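Local coordinates for uncharacterized protein (Uncultured organism, PDB 5IBZ) that binds acetylphosphate in its crystal and belongs to the putative cyclase family, to which an arylformamidase-like activity is tentatively assigned, at residues L223-G228 with L252-H257; G205-W210 with A246-A251; D25-G30 with S125-V130. All blocks are in the same frame, centred on the assembly; numbering follows the deposited sequence. Where two conformers were deposited one is given.

Contact 1: residues L223-G228 with L252-H257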
loop_
_atom_site.group_PDB
_atom_site.type_symbol
_atom_site.label_atom_id
_atom_site.label_comp_id
_atom_site.label_asym_id
_atom_site.label_seq_id
_atom_site.Cartn_x
_atom_site.Cartn_y
_atom_site.Cartn_z
ATOM N N LEU B 223 -24.546 -7.830 4.860
ATOM C CA LEU B 223 -25.784 -7.541 4.145
ATOM C C LEU B 223 -27.004 -7.523 5.055
ATOM O O LEU B 223 -28.072 -7.081 4.653
ATOM C CB LEU B 223 -26.015 -8.573 3.039
ATOM C CG LEU B 223 -24.955 -8.600 1.932
ATOM C CD1 LEU B 223 -25.178 -9.765 0.994
ATOM C CD2 LEU B 223 -24.956 -7.298 1.166
ATOM N N ASN B 224 -26.866 -8.037 6.264
ATOM C CA ASN B 224 -28.030 -8.161 7.102
ATOM C C ASN B 224 -27.906 -7.257 8.332
ATOM O O ASN B 224 -26.870 -6.659 8.562
ATOM C CB ASN B 224 -28.245 -9.638 7.430
ATOM C CG ASN B 224 -28.762 -10.422 6.214
ATOM O OD1 ASN B 224 -29.967 -10.431 5.940
ATOM N ND2 ASN B 224 -27.854 -11.049 5.467
ATOM N N PRO B 225 -29.012 -7.074 9.059
ATOM C CA PRO B 225 -28.964 -6.143 10.191
ATOM C C PRO B 225 -27.927 -6.529 11.231
ATOM O O PRO B 225 -27.645 -7.710 11.390
ATOM C CB PRO B 225 -30.364 -6.237 10.801
ATOM C CG PRO B 225 -31.207 -6.786 9.749
ATOM C CD PRO B 225 -30.334 -7.685 8.916
HETATM N N MSE B 226 -27.390 -5.531 11.919
HETATM C CA MSE B 226 -26.355 -5.755 12.927
HETATM C C MSE B 226 -26.708 -5.055 14.233
HETATM O O MSE B 226 -27.062 -3.877 14.235
HETATM C CB MSE B 226 -25.001 -5.270 12.405
HETATM C CG MSE B 226 -24.480 -6.120 11.268
HETATM SE SE MSE B 226 -22.771 -5.461 10.592
HETATM C CE MSE B 226 -23.461 -3.880 9.757
ATOM N N THR B 227 -26.617 -5.789 15.343
ATOM C CA THR B 227 -26.930 -5.241 16.660
ATOM C C THR B 227 -26.046 -4.042 17.017
ATOM O O THR B 227 -24.870 -3.989 16.667
ATOM C CB THR B 227 -26.789 -6.323 17.761
ATOM O OG1 THR B 227 -27.177 -5.782 19.032
ATOM C CG2 THR B 227 -25.374 -6.838 17.863
ATOM N N GLY B 228 -26.618 -3.062 17.703
ATOM C CA GLY B 228 -25.828 -1.943 18.205
ATOM C C GLY B 228 -26.716 -0.968 18.956
ATOM O O GLY B 228 -27.909 -1.240 19.157
ATOM N N LEU B 252 -20.950 0.425 15.704
ATOM C CA LEU B 252 -21.430 0.932 17.008
ATOM C C LEU B 252 -22.947 1.016 17.112
ATOM O O LEU B 252 -23.550 0.322 17.932
ATOM C CB LEU B 252 -20.833 2.309 17.347
ATOM C CG LEU B 252 -21.332 2.829 18.712
ATOM C CD1 LEU B 252 -21.073 1.842 19.838
ATOM C CD2 LEU B 252 -20.700 4.181 19.034
ATOM N N GLU B 253 -23.574 1.845 16.288
ATOM C CA GLU B 253 -25.027 1.885 16.314
ATOM C C GLU B 253 -25.617 0.718 15.540
ATOM O O GLU B 253 -24.949 0.097 14.703
ATOM C CB GLU B 253 -25.552 3.216 15.781
ATOM C CG GLU B 253 -25.487 3.425 14.312
ATOM C CD GLU B 253 -26.012 4.834 13.927
ATOM O OE1 GLU B 253 -27.231 5.110 14.026
ATOM O OE2 GLU B 253 -25.160 5.657 13.569
ATOM N N ARG B 254 -26.866 0.413 15.854
ATOM C CA ARG B 254 -27.610 -0.624 15.157
ATOM C C ARG B 254 -27.719 -0.259 13.676
ATOM O O ARG B 254 -28.016 0.887 13.326
ATOM C CB ARG B 254 -28.991 -0.795 15.785
ATOM C CG ARG B 254 -29.759 -2.017 15.307
ATOM C CD ARG B 254 -30.806 -1.696 14.271
ATOM N NE ARG B 254 -31.557 -2.900 13.921
ATOM C CZ ARG B 254 -32.393 -2.978 12.891
ATOM N NH1 ARG B 254 -33.045 -4.106 12.640
ATOM N NH2 ARG B 254 -32.584 -1.925 12.117
ATOM N N VAL B 255 -27.459 -1.237 12.818
ATOM C CA VAL B 255 -27.495 -1.048 11.368
ATOM C C VAL B 255 -28.620 -1.884 10.777
ATOM O O VAL B 255 -28.711 -3.079 11.066
ATOM C CB VAL B 255 -26.170 -1.474 10.706
ATOM C CG1 VAL B 255 -26.267 -1.358 9.186
ATOM C CG2 VAL B 255 -25.015 -0.654 11.250
ATOM N N PRO B 256 -29.473 -1.267 9.946
ATOM C CA PRO B 256 -30.622 -1.971 9.372
ATOM C C PRO B 256 -30.260 -2.841 8.197
ATOM O O PRO B 256 -29.117 -2.804 7.746
ATOM C CB PRO B 256 -31.526 -0.828 8.910
ATOM C CG PRO B 256 -30.570 0.224 8.530
ATOM C CD PRO B 256 -29.487 0.159 9.569
ATOM N N HIS B 257 -31.237 -3.606 7.710
ATOM C CA HIS B 257 -31.100 -4.364 6.468
ATOM C C HIS B 257 -31.275 -3.442 5.266
ATOM O O HIS B 257 -30.307 -2.875 4.762
ATOM C CB HIS B 257 -32.131 -5.498 6.398
ATOM C CG HIS B 257 -31.801 -6.553 5.386
ATOM N ND1 HIS B 257 -31.690 -6.285 4.039
ATOM C CD2 HIS B 257 -31.566 -7.880 5.525
ATOM C CE1 HIS B 257 -31.396 -7.399 3.392
ATOM N NE2 HIS B 257 -31.313 -8.380 4.272
HETATM O O HOH W 1 -24.084 -2.512 14.385
#
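An isolated antiparallel bridge ties M226 to V255 where two loops run side by side: 223-228 leads from helix 215-223 into strand 228-229, and the loop 252-257 comes after strand 244-247. The pair is of the hydrogen-bonded type: M226 N gives to V255 O at 2.9 Å and V255 N gives to M226 O at 3.0 Å, both nearly straight. CA-H...O contacts flank it, P225 CA to V255 O at 3.2 Å and R254 CA to M226 O. Alongside the bridge the selenomethionine M226 lays its methyl on the valine, CE 3.7 Å from V255 CB and almost as near both methyls; the bend at chi3 (-71°) turns CE back onto the valine side chain. At one end H257 reaches across with CG anti to its backbone N (chi1 -163°), which places L223 O over one face of its ring, 3.5 Å above the plane, while N224 OD1 lies at the ring edge, 3.0 Å from H257 NE2; N224 ND2 is held by S220 O. P225 CG packs on H257 CB, and P225 CB lies over one face of the R254 guanidinium, whose NE is bonded to G175 O. At the other end G228 presses its CA to 3.2 Å from L252 O; a side chain there would collide with the 252-254 backbone. One water lies within hydrogen-bonding distance of both T227 O and E253 O, and the E253 carboxylate turns away to H268, a residue of the acetylphosphate pocket. With the V255 side chain about 6 Å from the ligand, this is a single beta bridge between connecting loops close to the ligand pocket.

Contact 2: residues G205-W210 with A246-A251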
loop_
_atom_site.group_PDB
_atom_site.type_symbol
_atom_site.label_atom_id
_atom_site.label_comp_id
_atom_site.label_asym_id
_atom_site.label_seq_id
_atom_site.Cartn_x
_atom_site.Cartn_y
_atom_site.Cartn_z
ATOM N N GLY B 205 -21.237 -8.789 21.430
ATOM C CA GLY B 205 -20.928 -10.146 20.996
ATOM C C GLY B 205 -20.723 -10.304 19.498
ATOM O O GLY B 205 -20.330 -11.377 19.042
ATOM N N LEU B 206 -20.986 -9.261 18.713
ATOM C CA LEU B 206 -21.088 -9.463 17.269
ATOM C C LEU B 206 -19.781 -9.992 16.656
ATOM O O LEU B 206 -19.810 -10.949 15.858
ATOM C CB LEU B 206 -21.531 -8.171 16.572
ATOM C CG LEU B 206 -21.765 -8.313 15.062
ATOM C CD1 LEU B 206 -22.916 -9.257 14.771
ATOM C CD2 LEU B 206 -21.984 -6.963 14.359
ATOM N N VAL B 207 -18.639 -9.410 17.025
ATOM C CA VAL B 207 -17.369 -9.816 16.433
ATOM C C VAL B 207 -17.005 -11.268 16.809
ATOM O O VAL B 207 -16.222 -11.927 16.104
ATOM C CB VAL B 207 -16.225 -8.843 16.839
ATOM C CG1 VAL B 207 -15.929 -8.944 18.313
ATOM C CG2 VAL B 207 -14.986 -9.086 16.025
ATOM N N GLU B 208 -17.621 -11.798 17.864
ATOM C CA GLU B 208 -17.330 -13.164 18.316
ATOM C C GLU B 208 -17.923 -14.212 17.383
ATOM O O GLU B 208 -17.644 -15.414 17.528
ATOM C CB GLU B 208 -17.850 -13.371 19.743
ATOM C CG GLU B 208 -17.154 -12.469 20.751
ATOM C CD GLU B 208 -17.801 -12.447 22.147
ATOM O OE1 GLU B 208 -18.623 -13.342 22.457
ATOM O OE2 GLU B 208 -17.446 -11.535 22.927
ATOM N N SER B 209 -18.737 -13.759 16.437
ATOM C CA SER B 209 -19.351 -14.656 15.464
ATOM C C SER B 209 -18.659 -14.639 14.099
ATOM O O SER B 209 -18.979 -15.452 13.243
ATOM C CB SER B 209 -20.840 -14.309 15.287
ATOM O OG SER B 209 -21.056 -13.076 14.590
ATOM N N TRP B 210 -17.693 -13.752 13.902
ATOM C CA TRP B 210 -17.129 -13.538 12.568
ATOM C C TRP B 210 -16.160 -14.622 12.107
ATOM O O TRP B 210 -16.220 -15.090 10.962
ATOM C CB TRP B 210 -16.407 -12.184 12.535
ATOM C CG TRP B 210 -15.514 -12.005 11.339
ATOM C CD1 TRP B 210 -14.167 -12.240 11.264
ATOM C CD2 TRP B 210 -15.909 -11.551 10.044
ATOM N NE1 TRP B 210 -13.707 -11.960 10.007
ATOM C CE2 TRP B 210 -14.754 -11.529 9.240
ATOM C CE3 TRP B 210 -17.127 -11.162 9.486
ATOM C CZ2 TRP B 210 -14.787 -11.145 7.910
ATOM C CZ3 TRP B 210 -17.155 -10.779 8.175
ATOM C CH2 TRP B 210 -15.989 -10.768 7.399
ATOM N N ALA B 246 -17.095 2.758 22.787
ATOM C CA ALA B 246 -16.560 1.737 21.907
ATOM C C ALA B 246 -17.379 0.476 22.022
ATOM O O ALA B 246 -17.990 0.229 23.055
ATOM C CB ALA B 246 -15.140 1.451 22.235
ATOM N N ALA B 247 -17.329 -0.352 20.979
ATOM C CA ALA B 247 -18.042 -1.625 20.988
ATOM C C ALA B 247 -17.332 -2.694 20.165
ATOM O O ALA B 247 -16.423 -2.406 19.366
ATOM C CB ALA B 247 -19.474 -1.446 20.471
ATOM N N ASP B 248 -17.743 -3.934 20.412
ATOM C CA ASP B 248 -17.267 -5.093 19.674
ATOM C C ASP B 248 -18.198 -5.436 18.498
ATOM O O ASP B 248 -18.385 -6.605 18.143
ATOM C CB ASP B 248 -17.145 -6.285 20.613
ATOM C CG ASP B 248 -18.477 -6.723 21.152
ATOM O OD1 ASP B 248 -19.437 -5.937 20.978
ATOM O OD2 ASP B 248 -18.567 -7.838 21.743
ATOM N N ASN B 249 -18.779 -4.411 17.887
ATOM C CA ASN B 249 -19.450 -4.580 16.596
ATOM C C ASN B 249 -18.690 -3.736 15.572
ATOM O O ASN B 249 -17.562 -3.278 15.848
ATOM C CB ASN B 249 -20.940 -4.232 16.680
ATOM C CG ASN B 249 -21.193 -2.813 17.122
ATOM O OD1 ASN B 249 -20.277 -1.992 17.153
ATOM N ND2 ASN B 249 -22.459 -2.507 17.445
ATOM N N ILE B 250 -19.250 -3.534 14.383
ATOM C CA ILE B 250 -18.511 -2.874 13.315
ATOM C C ILE B 250 -18.912 -1.403 13.180
ATOM O O ILE B 250 -18.090 -0.562 12.816
ATOM C CB ILE B 250 -18.720 -3.572 11.942
ATOM C CG1 ILE B 250 -18.664 -5.095 12.080
ATOM C CG2 ILE B 250 -17.691 -3.078 10.960
ATOM C CD1 ILE B 250 -17.400 -5.663 12.707
ATOM N N ALA B 251 -20.164 -1.085 13.502
ATOM C CA ALA B 251 -20.695 0.259 13.277
ATOM C C ALA B 251 -21.137 1.024 14.529
ATOM O O ALA B 251 -21.687 2.116 14.401
ATOM C CB ALA B 251 -21.864 0.169 12.330
HETATM O O HOH W 2 -16.255 -9.174 22.067
#
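The 3-10 turn 206-209, which follows strand 199-203, abuts the chain just past the C-terminal end of the parallel strand 244-247, with L206 CA and N249 CA nearest at 5.2 Å. These are loops at the ends of neighbouring parallel strands in the mixed central sheet, and I250 of the second one belongs to the acetylphosphate pocket. D248 grips the start of the turn twice. Its O accepts V207 N at 3.0 Å, and its OD2 accepts G205 N at 2.9 Å on the syn side, somewhat out of the carboxylate plane. D248 CG sits between its own backbone N and carbonyl carbon (chi1 65°), which lifts the carboxylate to the G205 amide; its other oxygen, OD1, takes the backbone N of T204, and both oxygens thus meet the backbone that leads into the turn. V207 comes over the D248 backbone, CG1 3.7 Å from D248 CB and close to D248 O. L206 crosses N249 obliquely, CD2 on N249 CB at 3.7 Å, and then reaches toward I250 CG1 more loosely; F221 of helix 215-223 also packs against L206. The N249 amide end turns away from the 3-10 turn, its OD1 to L252 N and its ND2 to T227. E208 brings a second carboxylate near that of D248, the two planes 78° apart. This pairing of like charges is probably eased by R203, which forms a salt bridge with E208 OE1, and by a water between the acids. That water donates to E208 OE2 at 2.8 Å and to D248 OD2 at 2.7 Å.

Contact 3: residues D25-G30 with S125-V130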
loop_
_atom_site.group_PDB
_atom_site.type_symbol
_atom_site.label_atom_id
_atom_site.label_comp_id
_atom_site.label_asym_id
_atom_site.label_seq_id
_atom_site.Cartn_x
_atom_site.Cartn_y
_atom_site.Cartn_z
ATOM N N ASP B 25 -15.183 28.039 21.370
ATOM C CA ASP B 25 -15.547 27.920 19.972
ATOM C C ASP B 25 -14.348 27.606 19.062
ATOM O O ASP B 25 -14.527 27.389 17.874
ATOM C CB ASP B 25 -16.272 29.191 19.528
ATOM C CG ASP B 25 -17.681 29.295 20.145
ATOM O OD1 ASP B 25 -18.416 28.281 20.133
ATOM O OD2 ASP B 25 -18.045 30.366 20.657
ATOM N N ASP B 26 -13.145 27.507 19.634
ATOM C CA ASP B 26 -11.991 27.062 18.838
ATOM C C ASP B 26 -11.521 25.658 19.232
ATOM O O ASP B 26 -10.561 25.134 18.660
ATOM C CB ASP B 26 -10.818 28.052 18.947
ATOM C CG ASP B 26 -11.035 29.311 18.120
ATOM O OD1 ASP B 26 -11.729 29.236 17.087
ATOM O OD2 ASP B 26 -10.500 30.375 18.499
ATOM N N ASP B 27 -12.222 25.024 20.163
ATOM C CA ASP B 27 -11.897 23.662 20.573
ATOM C C ASP B 27 -11.943 22.662 19.415
ATOM O O ASP B 27 -12.852 22.690 18.582
ATOM C CB ASP B 27 -12.846 23.187 21.658
ATOM C CG ASP B 27 -12.608 21.753 22.021
ATOM O OD1 ASP B 27 -11.477 21.458 22.490
ATOM O OD2 ASP B 27 -13.535 20.930 21.836
ATOM N N GLN B 28 -10.957 21.774 19.393
ATOM C CA GLN B 28 -10.934 20.657 18.454
ATOM C C GLN B 28 -10.917 19.292 19.112
ATOM O O GLN B 28 -10.800 18.299 18.402
ATOM C CB GLN B 28 -9.722 20.762 17.523
ATOM C CG GLN B 28 -9.754 21.990 16.650
ATOM C CD GLN B 28 -8.628 22.012 15.643
ATOM O OE1 GLN B 28 -8.368 21.023 14.967
ATOM N NE2 GLN B 28 -7.944 23.145 15.544
ATOM N N ARG B 29 -11.017 19.220 20.446
ATOM C CA ARG B 29 -10.909 17.932 21.131
ATOM C C ARG B 29 -12.242 17.337 21.574
ATOM O O ARG B 29 -12.323 16.141 21.856
ATOM C CB ARG B 29 -9.968 18.057 22.332
ATOM C CG ARG B 29 -8.599 18.578 21.940
ATOM C CD ARG B 29 -7.671 18.646 23.097
ATOM N NE ARG B 29 -7.169 17.334 23.491
ATOM C CZ ARG B 29 -7.460 16.702 24.622
ATOM N NH1 ARG B 29 -8.316 17.204 25.512
ATOM N NH2 ARG B 29 -6.881 15.527 24.868
ATOM N N GLY B 30 -13.282 18.147 21.685
ATOM C CA GLY B 30 -14.587 17.611 22.047
ATOM C C GLY B 30 -14.596 16.936 23.409
ATOM O O GLY B 30 -13.983 17.418 24.380
ATOM N N SER B 125 -21.259 21.101 8.148
ATOM C CA SER B 125 -20.417 21.403 9.300
ATOM C C SER B 125 -20.183 20.183 10.165
ATOM O O SER B 125 -21.066 19.348 10.338
ATOM C CB SER B 125 -21.039 22.498 10.174
ATOM O OG SER B 125 -21.230 23.708 9.456
ATOM N N LEU B 126 -18.970 20.124 10.708
ATOM C CA LEU B 126 -18.568 19.099 11.656
ATOM C C LEU B 126 -18.678 19.646 13.080
ATOM O O LEU B 126 -19.138 20.779 13.290
ATOM C CB LEU B 126 -17.145 18.627 11.355
ATOM C CG LEU B 126 -16.946 17.732 10.131
ATOM C CD1 LEU B 126 -16.919 18.518 8.832
ATOM C CD2 LEU B 126 -15.670 16.973 10.311
ATOM N N TYR B 127 -18.264 18.847 14.061
ATOM C CA TYR B 127 -18.232 19.287 15.460
ATOM C C TYR B 127 -17.706 20.731 15.612
ATOM O O TYR B 127 -16.728 21.126 14.990
ATOM C CB TYR B 127 -17.379 18.317 16.315
ATOM C CG TYR B 127 -17.035 18.934 17.654
ATOM C CD1 TYR B 127 -18.018 19.143 18.615
ATOM C CD2 TYR B 127 -15.762 19.382 17.920
ATOM C CE1 TYR B 127 -17.715 19.771 19.822
ATOM C CE2 TYR B 127 -15.451 20.008 19.118
ATOM C CZ TYR B 127 -16.429 20.208 20.050
ATOM O OH TYR B 127 -16.108 20.856 21.217
ATOM N N ASN B 128 -18.400 21.507 16.435
ATOM C CA ASN B 128 -18.024 22.875 16.795
ATOM C C ASN B 128 -17.971 23.834 15.616
ATOM O O ASN B 128 -17.319 24.880 15.670
ATOM C CB ASN B 128 -16.675 22.907 17.521
ATOM C CG ASN B 128 -16.655 23.909 18.661
ATOM O OD1 ASN B 128 -17.693 24.414 19.085
ATOM N ND2 ASN B 128 -15.469 24.219 19.142
ATOM N N GLY B 129 -18.691 23.491 14.566
ATOM C CA GLY B 129 -18.834 24.391 13.440
ATOM C C GLY B 129 -17.711 24.339 12.420
ATOM O O GLY B 129 -17.627 25.200 11.519
ATOM N N VAL B 130 -16.854 23.336 12.547
ATOM C CA VAL B 130 -15.745 23.175 11.605
ATOM C C VAL B 130 -16.321 22.918 10.214
ATOM O O VAL B 130 -17.171 22.057 10.047
ATOM C CB VAL B 130 -14.816 22.044 12.037
ATOM C CG1 VAL B 130 -13.838 21.672 10.930
ATOM C CG2 VAL B 130 -14.079 22.427 13.295
HETATM O O HOH W 3 -14.700 25.651 15.692
HETATM O O HOH W 4 -18.606 26.905 18.043
#
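Two irregular loops face each other with their backbones well separated, D25 CA 6.5 Å from N128 CA and G30 CA 7.7 Å from Y127 CA, so that side chains and water span the gap. Y127 OH donates at 2.6 Å to the anti lone pair of D27 OD2, which lies at the edge of the ring near its plane; carboxylate and ring planes stand 81° apart. The syn lone pair of the same OD2 takes G30 N at 2.8 Å, a wider Asx motif, while R29 N reaches D27 OD1 from above the carboxylate plane and closes an Asx turn; N33 also binds OD1. On the other side, G129 and V130 facing L126 form a G1 beta bulge, beside which N128 projects. N128 ND2 donates to a lone pair of D27 O at 3.1 Å, close to its own amide plane; N128 OD1 takes G21 N. Replacing D27 with an alanine would probably leave the Y127 hydroxyl without its acceptor and free the backbone at R29 and G30 to shift. Nearer D25, one water lies within reach of D25 O and N128 O, and a second sits between D25 OD1 and N128 OD1.

In the fold
Contacts 1 and 2 are neighbours, their centres about 11 Å apart and their segments alternating along the chain; N249 reaches T227 between them, and M226 packs on L206. Both use loops joined to helix 215-223 and strand 244-247 near one acetylphosphate. All three are partly buried, but contact 2 touches no exposed residue, whereas contacts 1 and 3 include some. Contact 2, its centre about 11 Å from the chain's, relies on one aspartate whose carbonyl and carboxylate both hold backbone N-H groups; contact 1, about 17 Å out, pairs backbone with backbone. Contact 3, about 20 Å out and across the chain centre from contact 2, joins sequence-distant loops through side-chain hydrogen bonds and waters.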